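Local atomic coordinates of UDP-N-acetylglucosamine 3-dehydrogenase (Acidithiobacillus ferrooxidans, PDB entry 7BVJ), a protein that catalyses the NAD(+)-dependent oxidation of the glucosamine 3-position of UDP-GlcNAc to a ketone, a step in making the diamino sugar of some lipid A molecules. Residues A[175-180]-A[199-204]. Numbering follows the deposited sequence.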
ATOM      1  N   ALA A 175     -15.748  -6.884   1.202  1.00 27.09           N
ATOM      2  CA  ALA A 175     -16.989  -6.258   0.776  1.00 28.72           C
ATOM      3  C   ALA A 175     -16.696  -5.055  -0.115  1.00 27.58           C
ATOM      4  O   ALA A 175     -15.543  -4.646  -0.294  1.00 25.54           O
ATOM      5  CB  ALA A 175     -17.822  -5.859   2.000  1.00 25.62           C
ATOM      6  N   GLU A 176     -17.762  -4.497  -0.699  1.00 30.38           N
ATOM      7  CA  GLU A 176     -17.695  -3.345  -1.582  1.00 26.72           C
ATOM      8  C   GLU A 176     -18.426  -2.147  -0.982  1.00 26.50           C
ATOM      9  O   GLU A 176     -19.473  -2.316  -0.347  1.00 27.66           O
ATOM     10  CB  GLU A 176     -18.303  -3.661  -2.959  1.00 31.55           C
ATOM     11  CG  GLU A 176     -17.475  -4.607  -3.808  1.00 34.77           C
ATOM     12  CD  GLU A 176     -17.761  -6.070  -3.487  1.00 42.04           C
ATOM     13  OE1 GLU A 176     -18.929  -6.406  -3.180  1.00 40.96           O
ATOM     14  OE2 GLU A 176     -16.814  -6.884  -3.526  1.00 46.56           O
ATOM     15  N   PRO A 177     -17.924  -0.926  -1.199  1.00 29.22           N
ATOM     16  CA  PRO A 177     -18.582   0.258  -0.623  1.00 32.78           C
ATOM     17  C   PRO A 177     -19.948   0.509  -1.249  1.00 31.53           C
ATOM     18  O   PRO A 177     -20.124   0.400  -2.468  1.00 25.54           O
ATOM     19  CB  PRO A 177     -17.611   1.405  -0.947  1.00 28.61           C
ATOM     20  CG  PRO A 177     -16.362   0.768  -1.401  1.00 27.87           C
ATOM     21  CD  PRO A 177     -16.746  -0.557  -1.998  1.00 25.23           C
ATOM     22  N   VAL A 178     -20.909   0.840  -0.384  1.00 26.65           N
ATOM     23  CA  VAL A 178     -22.230   1.290  -0.799  1.00 28.19           C
ATOM     24  C   VAL A 178     -22.402   2.784  -0.603  1.00 30.20           C
ATOM     25  O   VAL A 178     -23.208   3.394  -1.314  1.00 27.09           O
ATOM     26  CB  VAL A 178     -23.355   0.546  -0.048  1.00 28.90           C
ATOM     27  CG1 VAL A 178     -24.664   0.619  -0.836  1.00 33.28           C
ATOM     28  CG2 VAL A 178     -22.998  -0.843   0.199  1.00 29.56           C
ATOM     29  N   ASP A 179     -21.734   3.370   0.391  1.00 24.02           N
ATOM     30  CA  ASP A 179     -21.893   4.786   0.688  1.00 26.32           C
ATOM     31  C   ASP A 179     -20.563   5.301   1.192  1.00 26.17           C
ATOM     32  O   ASP A 179     -19.910   4.648   2.009  1.00 23.53           O
ATOM     33  CB  ASP A 179     -22.987   5.043   1.729  1.00 25.86           C
ATOM     34  CG  ASP A 179     -23.172   6.534   2.044  1.00 35.80           C
ATOM     35  OD1 ASP A 179     -22.457   7.084   2.923  1.00 30.62           O
ATOM     36  OD2 ASP A 179     -24.051   7.158   1.417  1.00 35.27           O
ATOM     37  N   VAL A 180     -20.164   6.468   0.700  1.00 24.11           N
ATOM     38  CA  VAL A 180     -18.964   7.139   1.173  1.00 24.10           C
ATOM     39  C   VAL A 180     -19.326   8.581   1.496  1.00 27.12           C
ATOM     40  O   VAL A 180     -19.878   9.293   0.650  1.00 25.88           O
ATOM     41  CB  VAL A 180     -17.818   7.080   0.149  1.00 27.65           C
ATOM     42  CG1 VAL A 180     -18.295   7.503  -1.200  1.00 34.49           C
ATOM     43  CG2 VAL A 180     -16.682   7.976   0.585  1.00 26.23           C
ATOM     44  N   MET A 199     -17.396   5.220   5.621  1.00 23.03           N
ATOM     45  CA  MET A 199     -17.659   4.344   4.492  1.00 22.55           C
ATOM     46  C   MET A 199     -18.540   3.200   4.969  1.00 18.31           C
ATOM     47  O   MET A 199     -18.216   2.535   5.954  1.00 19.13           O
ATOM     48  CB  MET A 199     -16.340   3.799   3.911  1.00 19.79           C
ATOM     49  CG  MET A 199     -16.481   2.959   2.645  1.00 23.45           C
ATOM     50  SD  MET A 199     -14.902   2.524   1.822  1.00 30.69           S
ATOM     51  CE  MET A 199     -14.777   3.781   0.551  1.00 31.16           C
ATOM     52  N   THR A 200     -19.643   2.972   4.276  1.00 19.46           N
ATOM     53  CA  THR A 200     -20.512   1.829   4.529  1.00 24.16           C
ATOM     54  C   THR A 200     -20.370   0.848   3.370  1.00 23.74           C
ATOM     55  O   THR A 200     -20.583   1.222   2.208  1.00 24.65           O
ATOM     56  CB  THR A 200     -21.960   2.282   4.700  1.00 22.53           C
ATOM     57  OG1 THR A 200     -21.986   3.440   5.540  1.00 24.82           O
ATOM     58  CG2 THR A 200     -22.795   1.192   5.357  1.00 20.50           C
ATOM     59  N   LEU A 201     -20.004  -0.392   3.695  1.00 22.74           N
ATOM     60  CA  LEU A 201     -19.814  -1.465   2.728  1.00 26.02           C
ATOM     61  C   LEU A 201     -21.083  -2.297   2.593  1.00 24.96           C
ATOM     62  O   LEU A 201     -22.025  -2.168   3.376  1.00 23.71           O
ATOM     63  CB  LEU A 201     -18.647  -2.365   3.130  1.00 23.51           C
ATOM     64  CG  LEU A 201     -17.310  -1.666   3.402  1.00 31.13           C
ATOM     65  CD1 LEU A 201     -16.242  -2.690   3.710  1.00 33.56           C
ATOM     66  CD2 LEU A 201     -16.870  -0.807   2.231  1.00 29.62           C
ATOM     67  N   ASN A 202     -21.099  -3.176   1.585  1.00 27.08           N
ATOM     68  CA  ASN A 202     -22.337  -3.883   1.261  1.00 28.01           C
ATOM     69  C   ASN A 202     -22.612  -5.083   2.158  1.00 24.00           C
ATOM     70  O   ASN A 202     -23.658  -5.717   1.995  1.00 26.41           O
ATOM     71  CB  ASN A 202     -22.368  -4.272  -0.235  1.00 27.36           C
ATOM     72  CG  ASN A 202     -21.355  -5.335  -0.628  1.00 30.44           C
ATOM     73  OD1 ASN A 202     -20.432  -5.673   0.120  1.00 27.92           O
ATOM     74  ND2 ASN A 202     -21.537  -5.882  -1.833  1.00 24.44           N
ATOM     75  N   ASN A 203     -21.738  -5.385   3.119  1.00 21.15           N
ATOM     76  CA  ASN A 203     -22.029  -6.355   4.166  1.00 22.80           C
ATOM     77  C   ASN A 203     -22.451  -5.679   5.460  1.00 24.07           C
ATOM     78  O   ASN A 203     -22.500  -6.337   6.502  1.00 21.00           O
ATOM     79  CB  ASN A 203     -20.810  -7.242   4.425  1.00 21.64           C
ATOM     80  CG  ASN A 203     -19.678  -6.471   5.067  1.00 25.35           C
ATOM     81  OD1 ASN A 203     -19.642  -5.241   4.973  1.00 21.38           O
ATOM     82  ND2 ASN A 203     -18.755  -7.176   5.733  1.00 19.56           N
ATOM     83  N   GLY A 204     -22.694  -4.361   5.424  1.00 23.00           N
ATOM     84  CA  GLY A 204     -22.997  -3.564   6.594  1.00 23.33           C
ATOM     85  C   GLY A 204     -21.817  -3.060   7.410  1.00 22.70           C
ATOM     86  O   GLY A 204     -22.045  -2.351   8.398  1.00 19.29           O
TER
HETATM   87  O   HOH W   1     -21.254   5.719   4.673  1.00 27.64           O
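The carbonyl oxygen of Thr200 takes two backbone N-H groups in its own carbonyl plane, from Val178 N at 2.6 Å and Asp179 N at 3.0 Å. Two successive residues thus face one, a classic beta bulge that shifts the antiparallel register between the pairs Pro177–Leu201 and Asp179–Thr200. Thr200 N bonds back to Asp179 O (2.8 Å), while the carboxylate oxygen OD2 of Asp179 forms a salt bridge with Arg181.

Beyond the bulge, the Asn202 side chain adds to the pairing. With CG set between the backbone N and the carbonyl carbon (chi1 68°), Asn202 OD1 lies 3.0 Å from Glu176 N; that bond is straight at the hydrogen (172°), although the donor sits well above the amide carbonyl plane. Weak bonds from Asn202 N to Glu176 O and from Asn202 ND2 to Glu176 OE1 complete the grip; the two side chains run side by side, with the carboxylate and amide planes nearly perpendicular (81°).

Val178 CG2 rests 3.3 Å from Asn202 CA, on the exposed side. Towards helix 157-173, Leu201 CD2 packs 3.5 Å from Pro177 CA, and Ala175 CB meets Leu201 CB. Met199 runs alongside the proline ring, with Met199 CE 3.9 Å from Pro177 CG, and also touches Leu166 and, on helix 290-312, Ala299. Cut back to an alanine, the residue would lose its sulfur and methyl, which would probably leave the flank of the Pro177 ring without that cover and open a gap towards both helices.

In this hairpin at the edge of the C-terminal domain's mixed sheet, the proline's lack of an N-H costs no cross-strand bond: Pro177 stands in a non-hydrogen-bonded pair, and the bonds come from Glu176 on one side and from Val178 and Asp179 on the other.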